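Local coordinates for 16L protein (Yaba-like disease virus, PDB 6TQP) that probably inhibits apoptosis of the infected host cell as a poxviral Bcl-2-like protein that binds death-promoting peptide segments of its partners, at residues Asn18-Tyr23 against Ala101-Ile106; Asn61-Cys66 against Val110-Tyr115; Lys80-Gln85 against Ser123-Asp128. All coordinates share one frame; numbering follows the deposited sequence.

How the contacts relate
Contacts 1 and 2 share helix 96-113. Contact 1 meets its middle, its centre about 2 Å from the centre of the chain, where the touching residues are all buried; contact 2 meets its C-terminal end, its centre about 12 Å from that of the chain, where an exposed methionine bridges to helix 38-68. Contact 3, also partly buried, pairs helices 76-92 and 120-134. The chemistry follows the place: branched aliphatic groups and a ring edge in contact 1; a thioether and its methyl beside a cysteine and a serine in contact 2; in contact 3 a leucine against an isoleucine and a lysine, whose methylenes also meet a carboxylate. Leu105 links the first two, packing on Ile65 and Cys66.

Contact 1: residues Asn18-Tyr23 against Ala101-Ile106; sequences NVIVFY and AIISLI
Ile103 turns its two branches to different partners because CG1 stands opposite its own carbonyl carbon (chi1 -64°), which leaves CG2 on the far side of CB from the backbone N. The CG1 branch ends in CD1, which meets Ile20, and the CG2 methyl meets the ring of Tyr23. Tyr23 contributes a complementary torsion: its CG lies opposite its backbone N (chi1 -180°), carrying the ring toward Ile103.

At the aromatic side the methyl CG2 of Ile103 sits 3.6 Å from Tyr23 CD2 and 3.8 Å from Tyr23 CE2. It lies near the plane of the ring, so the methyl abuts one edge of the phenol and does not cover a face. At the aliphatic side, Ile103 CD1 is 3.9 Å from Ile20 CG1 and 4.0 Å from Ile20 CD1; the two isoleucine side chains run across each other at about a right angle. Within the two segments the backbones come nearest here, with 7.3 Å between Ile20 CA and Ile103 CA, and no hydrogen bond joins the segments. Van der Waals contact therefore carries the whole interface, and the two branches of Ile103 reach two residues nearly one turn apart.

This is core packing of the Bcl-2-like helical bundle, in which helix 96-113 probably corresponds to the central hydrophobic helix, consistent with its place near the centre of the chain. Ile20 also packs on Ala130 and Ile133 of helix 120-134, and Ile103 touches Ile133 as well, so that a third helix lines the junction. Tyr23 rests on Cys51 of helix 38-68, whose carbonyl oxygen is hydrogen-bonded by Ser104 OG. Ile102 and Leu105 pack on Ile86 of helix 76-92, so helix 96-113 touches helices 12-27, 38-68, 76-92 and 120-134.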
loop_
_atom_site.group_PDB
_atom_site.type_symbol
_atom_site.label_atom_id
_atom_site.label_comp_id
_atom_site.label_asym_id
_atom_site.label_seq_id
_atom_site.Cartn_x
_atom_site.Cartn_y
_atom_site.Cartn_z
ATOM N N ASN A 18 -10.129 4.035 -4.434
ATOM C CA ASN A 18 -9.827 5.163 -5.309
ATOM C C ASN A 18 -8.623 5.931 -4.804
ATOM O O ASN A 18 -7.771 6.361 -5.594
ATOM C CB ASN A 18 -11.042 6.082 -5.415
ATOM C CG ASN A 18 -12.110 5.509 -6.295
ATOM O OD1 ASN A 18 -11.840 4.619 -7.103
ATOM N ND2 ASN A 18 -13.331 6.017 -6.169
ATOM N N VAL A 19 -8.521 6.100 -3.484
ATOM C CA VAL A 19 -7.421 6.875 -2.915
ATOM C C VAL A 19 -6.092 6.172 -3.170
ATOM O O VAL A 19 -5.086 6.809 -3.507
ATOM C CB VAL A 19 -7.665 7.118 -1.409
ATOM C CG1 VAL A 19 -6.395 7.620 -0.729
ATOM C CG2 VAL A 19 -8.801 8.123 -1.209
ATOM N N ILE A 20 -6.068 4.846 -3.029
ATOM C CA ILE A 20 -4.813 4.112 -3.176
ATOM C C ILE A 20 -4.317 4.183 -4.619
ATOM O O ILE A 20 -3.132 4.443 -4.871
ATOM C CB ILE A 20 -4.992 2.664 -2.700
ATOM C CG1 ILE A 20 -5.236 2.657 -1.183
ATOM C CG2 ILE A 20 -3.752 1.821 -3.044
ATOM C CD1 ILE A 20 -5.664 1.314 -0.635
ATOM N N VAL A 21 -5.210 3.950 -5.579
ATOM C CA VAL A 21 -4.813 4.008 -6.984
ATOM C C VAL A 21 -4.305 5.398 -7.323
ATOM O O VAL A 21 -3.270 5.556 -7.980
ATOM C CB VAL A 21 -5.985 3.592 -7.889
ATOM C CG1 VAL A 21 -5.633 3.792 -9.377
ATOM C CG2 VAL A 21 -6.350 2.147 -7.611
ATOM N N PHE A 22 -5.022 6.428 -6.869
ATOM C CA PHE A 22 -4.597 7.799 -7.111
ATOM C C PHE A 22 -3.225 8.058 -6.506
ATOM O O PHE A 22 -2.340 8.633 -7.154
ATOM C CB PHE A 22 -5.633 8.756 -6.531
ATOM C CG PHE A 22 -5.345 10.204 -6.811
ATOM C CD1 PHE A 22 -4.481 10.919 -5.998
ATOM C CD2 PHE A 22 -5.949 10.850 -7.877
ATOM C CE1 PHE A 22 -4.216 12.256 -6.246
ATOM C CE2 PHE A 22 -5.688 12.188 -8.136
ATOM C CZ PHE A 22 -4.819 12.892 -7.324
ATOM N N TYR A 23 -3.024 7.621 -5.261
ATOM C CA TYR A 23 -1.762 7.869 -4.568
ATOM C C TYR A 23 -0.601 7.184 -5.279
ATOM O O TYR A 23 0.435 7.805 -5.557
ATOM C CB TYR A 23 -1.865 7.382 -3.120
ATOM C CG TYR A 23 -0.591 7.606 -2.337
ATOM C CD1 TYR A 23 -0.077 8.890 -2.161
ATOM C CD2 TYR A 23 0.112 6.545 -1.799
ATOM C CE1 TYR A 23 1.093 9.101 -1.452
ATOM C CE2 TYR A 23 1.280 6.746 -1.088
ATOM C CZ TYR A 23 1.761 8.021 -0.908
ATOM O OH TYR A 23 2.931 8.195 -0.203
ATOM N N ALA A 101 1.724 0.218 5.565
ATOM C CA ALA A 101 3.053 -0.213 5.150
ATOM C C ALA A 101 3.026 -0.787 3.742
ATOM O O ALA A 101 3.949 -0.552 2.953
ATOM C CB ALA A 101 3.613 -1.239 6.128
ATOM N N ILE A 102 1.974 -1.535 3.398
ATOM C CA ILE A 102 1.913 -2.127 2.062
ATOM C C ILE A 102 1.736 -1.039 0.998
ATOM O O ILE A 102 2.280 -1.141 -0.109
ATOM C CB ILE A 102 0.809 -3.196 1.996
ATOM C CG1 ILE A 102 1.261 -4.424 2.794
ATOM C CG2 ILE A 102 0.515 -3.579 0.553
ATOM C CD1 ILE A 102 0.178 -5.469 2.994
ATOM N N ILE A 103 0.973 0.012 1.295
ATOM C CA ILE A 103 0.865 1.103 0.323
ATOM C C ILE A 103 2.240 1.699 0.065
ATOM O O ILE A 103 2.615 1.964 -1.081
ATOM C CB ILE A 103 -0.133 2.172 0.802
ATOM C CG1 ILE A 103 -1.529 1.557 0.891
ATOM C CG2 ILE A 103 -0.126 3.394 -0.145
ATOM C CD1 ILE A 103 -2.548 2.440 1.595
ATOM N N SER A 104 3.027 1.889 1.124
ATOM C CA SER A 104 4.386 2.383 0.936
ATOM C C SER A 104 5.220 1.401 0.123
ATOM O O SER A 104 6.050 1.806 -0.698
ATOM C CB SER A 104 5.053 2.647 2.284
ATOM O OG SER A 104 4.347 3.624 3.020
ATOM N N LEU A 105 5.040 0.102 0.364
ATOM C CA LEU A 105 5.780 -0.903 -0.389
ATOM C C LEU A 105 5.470 -0.805 -1.880
ATOM O O LEU A 105 6.377 -0.823 -2.723
ATOM C CB LEU A 105 5.436 -2.299 0.148
ATOM C CG LEU A 105 6.046 -3.456 -0.641
ATOM C CD1 LEU A 105 7.564 -3.454 -0.553
ATOM C CD2 LEU A 105 5.456 -4.752 -0.143
ATOM N N ILE A 106 4.186 -0.696 -2.228
ATOM C CA ILE A 106 3.797 -0.562 -3.637
ATOM C C ILE A 106 4.426 0.681 -4.238
ATOM O O ILE A 106 4.910 0.659 -5.379
ATOM C CB ILE A 106 2.261 -0.523 -3.774
ATOM C CG1 ILE A 106 1.625 -1.794 -3.221
ATOM C CG2 ILE A 106 1.819 -0.365 -5.241
ATOM C CD1 ILE A 106 0.195 -1.607 -2.894
#

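Contact 2: residues Asn61-Cys66 against Val110-Tyr115; sequences NLSYIC and VEMNGY
Met112 reaches from the end of helix 96-113 to Ser63 and Cys66, two residues nearly one turn apart on helix 38-68, and so joins the C-terminal ends of two helices of the Bcl-2-like bundle. The contact is small, burying 109 Å² in all, and within segment 110-115 Met112 alone touches segment 61-66.

The apolar part centres on the thioether. Met112 SD lies 3.8 Å from Cys66 CB, with the two sulfurs, Met112 SD and Cys66 SG, 4.0 Å apart. The methionine chain is extended beyond CG (chi2 -178°, chi3 170°), which places SD beside the cysteine and carries the terminal methyl on to the serine. Met108, one turn earlier on the same helix, packs on Leu62, Ser63 and Cys66, so two methionines a turn apart pack on the same part of helix 38-68. Cys66 is buried and also touches Val71 in the loop that follows its helix.

At the polar edge Met112 CE comes to 3.7 Å from Ser63 OG and 4.1 Å from Ser63 CB, a plain contact of a methyl with a hydroxyl. The hydroxyl's own hydrogen bond is with Lys59 O, one turn back. Other residues of segment 61-66 face the bound peptide: Asn61 ND2 hydrogen-bonds to one of its polar side chains, and Leu62 packs on an apolar one.

Beyond Met112, Gly114 is the first residue to depart from helical phi/psi, with a positive phi of 67° that suits a residue lacking a side chain, and the chain turns toward Tyr115. The Tyr115 N atom then makes two weak hydrogen bonds, to Val110 O at 3.3 Å and to Asn113 OD1 at 3.0 Å.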
loop_
_atom_site.group_PDB
_atom_site.type_symbol
_atom_site.label_atom_id
_atom_site.label_comp_id
_atom_site.label_asym_id
_atom_site.label_seq_id
_atom_site.Cartn_x
_atom_site.Cartn_y
_atom_site.Cartn_z
ATOM N N ASN A 61 14.075 -1.504 4.870
ATOM C CA ASN A 61 13.208 -2.659 5.088
ATOM C C ASN A 61 12.342 -2.917 3.865
ATOM O O ASN A 61 12.144 -4.072 3.459
ATOM C CB ASN A 61 12.339 -2.418 6.319
ATOM C CG ASN A 61 13.145 -2.010 7.516
ATOM O OD1 ASN A 61 13.580 -0.852 7.637
ATOM N ND2 ASN A 61 13.368 -2.954 8.414
ATOM N N LEU A 62 11.806 -1.849 3.274
ATOM C CA LEU A 62 11.024 -1.990 2.055
ATOM C C LEU A 62 11.895 -2.427 0.885
ATOM O O LEU A 62 11.470 -3.254 0.070
ATOM C CB LEU A 62 10.333 -0.666 1.725
ATOM C CG LEU A 62 9.280 -0.191 2.728
ATOM C CD1 LEU A 62 8.854 1.243 2.431
ATOM C CD2 LEU A 62 8.057 -1.080 2.727
ATOM N N SER A 63 13.101 -1.865 0.768
ATOM C CA SER A 63 14.003 -2.275 -0.306
ATOM C C SER A 63 14.360 -3.747 -0.183
ATOM O O SER A 63 14.514 -4.444 -1.193
ATOM C CB SER A 63 15.282 -1.435 -0.296
ATOM O OG SER A 63 15.006 -0.062 -0.509
ATOM N N TYR A 64 14.518 -4.230 1.051
ATOM C CA TYR A 64 14.786 -5.647 1.273
ATOM C C TYR A 64 13.631 -6.498 0.763
ATOM O O TYR A 64 13.835 -7.488 0.052
ATOM C CB TYR A 64 15.038 -5.879 2.759
ATOM C CG TYR A 64 14.994 -7.328 3.214
ATOM C CD1 TYR A 64 16.041 -8.193 2.939
ATOM C CD2 TYR A 64 13.927 -7.806 3.951
ATOM C CE1 TYR A 64 16.007 -9.502 3.358
ATOM C CE2 TYR A 64 13.882 -9.113 4.375
ATOM C CZ TYR A 64 14.928 -9.957 4.084
ATOM O OH TYR A 64 14.889 -11.266 4.514
ATOM N N ILE A 65 12.401 -6.110 1.096
ATOM C CA ILE A 65 11.237 -6.833 0.599
ATOM C C ILE A 65 11.251 -6.861 -0.923
ATOM O O ILE A 65 11.035 -7.906 -1.551
ATOM C CB ILE A 65 9.950 -6.190 1.139
ATOM C CG1 ILE A 65 9.897 -6.363 2.660
ATOM C CG2 ILE A 65 8.710 -6.794 0.460
ATOM C CD1 ILE A 65 8.802 -5.554 3.327
ATOM N N CYS A 66 11.505 -5.706 -1.539
ATOM C CA CYS A 66 11.547 -5.640 -2.991
ATOM C C CYS A 66 12.620 -6.558 -3.559
ATOM O O CYS A 66 12.459 -7.106 -4.657
ATOM C CB CYS A 66 11.788 -4.197 -3.434
ATOM S SG CYS A 66 10.396 -3.083 -3.090
ATOM N N VAL A 110 6.832 0.554 -7.570
ATOM C CA VAL A 110 6.578 1.343 -8.769
ATOM C C VAL A 110 7.768 2.242 -9.077
ATOM O O VAL A 110 8.179 2.388 -10.238
ATOM C CB VAL A 110 5.275 2.139 -8.573
ATOM C CG1 VAL A 110 5.228 3.367 -9.427
ATOM C CG2 VAL A 110 4.064 1.238 -8.852
ATOM N N GLU A 111 8.339 2.865 -8.042
ATOM C CA GLU A 111 9.492 3.733 -8.258
ATOM C C GLU A 111 10.708 2.942 -8.725
ATOM O O GLU A 111 11.534 3.467 -9.479
ATOM C CB GLU A 111 9.813 4.505 -6.976
ATOM C CG GLU A 111 8.779 5.581 -6.633
ATOM C CD GLU A 111 9.119 6.347 -5.365
ATOM O OE1 GLU A 111 10.043 5.924 -4.638
ATOM O OE2 GLU A 111 8.460 7.375 -5.101
ATOM N N MET A 112 10.832 1.683 -8.302
ATOM C CA MET A 112 11.976 0.872 -8.712
ATOM C C MET A 112 11.811 0.334 -10.130
ATOM O O MET A 112 12.684 0.537 -10.979
ATOM C CB MET A 112 12.180 -0.282 -7.733
ATOM C CG MET A 112 12.818 0.147 -6.442
ATOM S SD MET A 112 13.099 -1.232 -5.336
ATOM C CE MET A 112 14.108 -0.445 -4.078
ATOM N N ASN A 113 10.706 -0.359 -10.405
ATOM C CA ASN A 113 10.537 -1.026 -11.690
ATOM C C ASN A 113 10.096 -0.076 -12.813
ATOM O O ASN A 113 9.777 -0.548 -13.908
ATOM C CB ASN A 113 9.555 -2.207 -11.546
ATOM C CG ASN A 113 8.106 -1.775 -11.386
ATOM O OD1 ASN A 113 7.761 -0.610 -11.564
ATOM N ND2 ASN A 113 7.242 -2.738 -11.066
ATOM N N GLY A 114 10.082 1.236 -12.579
ATOM C CA GLY A 114 9.798 2.189 -13.641
ATOM C C GLY A 114 8.389 2.145 -14.190
ATOM O O GLY A 114 8.170 2.504 -15.346
ATOM N N TYR A 115 7.420 1.722 -13.391
ATOM C CA TYR A 115 6.053 1.646 -13.881
ATOM C C TYR A 115 5.561 3.029 -14.283
ATOM O O TYR A 115 5.698 3.993 -13.525
ATOM C CB TYR A 115 5.147 1.053 -12.807
ATOM C CG TYR A 115 3.681 1.050 -13.163
ATOM C CD1 TYR A 115 3.184 0.196 -14.136
ATOM C CD2 TYR A 115 2.783 1.874 -12.495
ATOM C CE1 TYR A 115 1.832 0.181 -14.458
ATOM C CE2 TYR A 115 1.432 1.863 -12.806
ATOM C CZ TYR A 115 0.964 1.016 -13.784
ATOM O OH TYR A 115 -0.377 1.008 -14.087
#

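Contact 3: residues Lys80-Gln85 against Ser123-Asp128; sequences KHIKDQ and SFLIED
Along the flank of helix 76-92, a helix that also borders the bound peptide, Lys83 and Ile82 receive the side chain of Leu125 from helix 120-134. Leu125 CD1 is the probing atom: it lies 3.7 Å from Lys83 N and 3.9 Å from Ile82 CG2, with Lys83 CB also 3.9 Å from the methyl. The leucine thus packs against backbone as well as side chain, where Lys83 CA and Leu125 CA are only 5.7 Å apart.

The two helices run almost parallel, their short segments at 10° and 9.8 Å between axes, as neighbours in the Bcl-2-like bundle. Farther along, the Lys83 chain crosses the Asp128 side chain at a slant, and Lys83 CD comes to 3.2 Å from Asp128 OD2. The chain bends at both chi3 (94°) and chi4 (76°), which leaves Lys83 NZ 4.2 Å from Asp128 OD2, beyond a salt bridge, though the opposite charges probably still attract. Lys83 NZ instead forms a salt bridge of 3.5 Å with Asp84 OD1 on its own helix. His81, whose CB leaves the backbone on the side away from segment 123-128, hydrogen-bonds through ND1 to an acidic side chain of the peptide.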
loop_
_atom_site.group_PDB
_atom_site.type_symbol
_atom_site.label_atom_id
_atom_site.label_comp_id
_atom_site.label_asym_id
_atom_site.label_seq_id
_atom_site.Cartn_x
_atom_site.Cartn_y
_atom_site.Cartn_z
ATOM N N LYS A 80 2.540 -11.337 -11.249
ATOM C CA LYS A 80 1.513 -12.141 -10.593
ATOM C C LYS A 80 2.043 -12.713 -9.285
ATOM O O LYS A 80 1.346 -12.720 -8.265
ATOM C CB LYS A 80 1.063 -13.260 -11.536
ATOM C CG LYS A 80 -0.344 -13.777 -11.302
ATOM C CD LYS A 80 -0.335 -15.046 -10.483
ATOM C CE LYS A 80 -1.746 -15.570 -10.272
ATOM N NZ LYS A 80 -1.778 -16.746 -9.362
ATOM N N HIS A 81 3.291 -13.178 -9.304
ATOM C CA HIS A 81 3.945 -13.694 -8.106
ATOM C C HIS A 81 4.031 -12.626 -7.016
ATOM O O HIS A 81 3.755 -12.900 -5.840
ATOM C CB HIS A 81 5.330 -14.205 -8.502
ATOM C CG HIS A 81 5.992 -15.069 -7.479
ATOM N ND1 HIS A 81 5.297 -15.923 -6.651
ATOM C CD2 HIS A 81 7.301 -15.230 -7.175
ATOM C CE1 HIS A 81 6.149 -16.559 -5.869
ATOM N NE2 HIS A 81 7.371 -16.158 -6.168
ATOM N N ILE A 82 4.399 -11.397 -7.385
ATOM C CA ILE A 82 4.458 -10.311 -6.402
ATOM C C ILE A 82 3.077 -10.061 -5.811
ATOM O O ILE A 82 2.915 -9.914 -4.592
ATOM C CB ILE A 82 5.027 -9.033 -7.047
ATOM C CG1 ILE A 82 6.472 -9.265 -7.484
ATOM C CG2 ILE A 82 4.933 -7.851 -6.081
ATOM C CD1 ILE A 82 7.041 -8.158 -8.347
ATOM N N LYS A 83 2.064 -9.977 -6.673
ATOM C CA LYS A 83 0.710 -9.716 -6.199
ATOM C C LYS A 83 0.305 -10.749 -5.161
ATOM O O LYS A 83 -0.123 -10.407 -4.054
ATOM C CB LYS A 83 -0.274 -9.737 -7.366
ATOM C CG LYS A 83 -1.726 -9.448 -6.978
ATOM C CD LYS A 83 -2.701 -9.891 -8.064
ATOM C CE LYS A 83 -3.222 -11.297 -7.816
ATOM N NZ LYS A 83 -4.245 -11.330 -6.738
ATOM N N ASP A 84 0.441 -12.024 -5.506
ATOM C CA ASP A 84 -0.016 -13.074 -4.608
ATOM C C ASP A 84 0.753 -13.060 -3.292
ATOM O O ASP A 84 0.170 -13.307 -2.231
ATOM C CB ASP A 84 0.090 -14.424 -5.309
ATOM C CG ASP A 84 -0.894 -14.549 -6.456
ATOM O OD1 ASP A 84 -1.964 -13.910 -6.392
ATOM O OD2 ASP A 84 -0.605 -15.269 -7.421
ATOM N N GLN A 85 2.054 -12.761 -3.329
ATOM C CA GLN A 85 2.818 -12.708 -2.083
ATOM C C GLN A 85 2.355 -11.550 -1.205
ATOM O O GLN A 85 2.230 -11.699 0.016
ATOM C CB GLN A 85 4.318 -12.602 -2.377
ATOM C CG GLN A 85 4.910 -13.884 -2.958
ATOM C CD GLN A 85 6.387 -13.766 -3.284
ATOM O OE1 GLN A 85 7.237 -14.211 -2.512
ATOM N NE2 GLN A 85 6.701 -13.174 -4.434
ATOM N N SER A 123 -0.576 -2.624 -13.646
ATOM C CA SER A 123 -1.775 -1.857 -13.323
ATOM C C SER A 123 -2.780 -2.709 -12.555
ATOM O O SER A 123 -3.433 -2.223 -11.626
ATOM C CB SER A 123 -2.421 -1.310 -14.596
ATOM O OG SER A 123 -3.065 -2.347 -15.316
ATOM N N PHE A 124 -2.932 -3.978 -12.938
ATOM C CA PHE A 124 -3.890 -4.837 -12.250
ATOM C C PHE A 124 -3.382 -5.238 -10.877
ATOM O O PHE A 124 -4.183 -5.436 -9.955
ATOM C CB PHE A 124 -4.188 -6.089 -13.081
ATOM C CG PHE A 124 -5.018 -5.830 -14.318
ATOM C CD1 PHE A 124 -5.936 -4.786 -14.365
ATOM C CD2 PHE A 124 -4.883 -6.641 -15.437
ATOM C CE1 PHE A 124 -6.692 -4.557 -15.508
ATOM C CE2 PHE A 124 -5.634 -6.414 -16.575
ATOM C CZ PHE A 124 -6.538 -5.372 -16.611
ATOM N N LEU A 125 -2.066 -5.383 -10.725
ATOM C CA LEU A 125 -1.498 -5.561 -9.394
ATOM C C LEU A 125 -1.904 -4.415 -8.487
ATOM O O LEU A 125 -2.276 -4.615 -7.322
ATOM C CB LEU A 125 0.025 -5.651 -9.479
ATOM C CG LEU A 125 0.732 -5.913 -8.147
ATOM C CD1 LEU A 125 2.019 -6.708 -8.385
ATOM C CD2 LEU A 125 1.040 -4.624 -7.427
ATOM N N ILE A 126 -1.811 -3.189 -8.997
ATOM C CA ILE A 126 -2.169 -2.042 -8.174
ATOM C C ILE A 126 -3.654 -2.095 -7.843
ATOM O O ILE A 126 -4.061 -1.913 -6.689
ATOM C CB ILE A 126 -1.792 -0.732 -8.886
ATOM C CG1 ILE A 126 -0.273 -0.664 -9.075
ATOM C CG2 ILE A 126 -2.303 0.463 -8.077
ATOM C CD1 ILE A 126 0.167 0.407 -10.089
ATOM N N GLU A 127 -4.483 -2.349 -8.858
ATOM C CA GLU A 127 -5.922 -2.479 -8.647
ATOM C C GLU A 127 -6.234 -3.571 -7.631
ATOM O O GLU A 127 -6.988 -3.355 -6.676
ATOM C CB GLU A 127 -6.612 -2.787 -9.977
ATOM C CG GLU A 127 -6.796 -1.589 -10.878
ATOM C CD GLU A 127 -7.965 -0.732 -10.451
ATOM O OE1 GLU A 127 -8.809 -1.227 -9.668
ATOM O OE2 GLU A 127 -8.038 0.432 -10.899
ATOM N N ASP A 128 -5.673 -4.763 -7.841
ATOM C CA ASP A 128 -6.000 -5.904 -6.994
ATOM C C ASP A 128 -5.621 -5.654 -5.540
ATOM O O ASP A 128 -6.410 -5.931 -4.631
ATOM C CB ASP A 128 -5.291 -7.149 -7.514
ATOM C CG ASP A 128 -5.859 -7.640 -8.827
ATOM O OD1 ASP A 128 -7.032 -7.340 -9.118
ATOM O OD2 ASP A 128 -5.124 -8.338 -9.569
#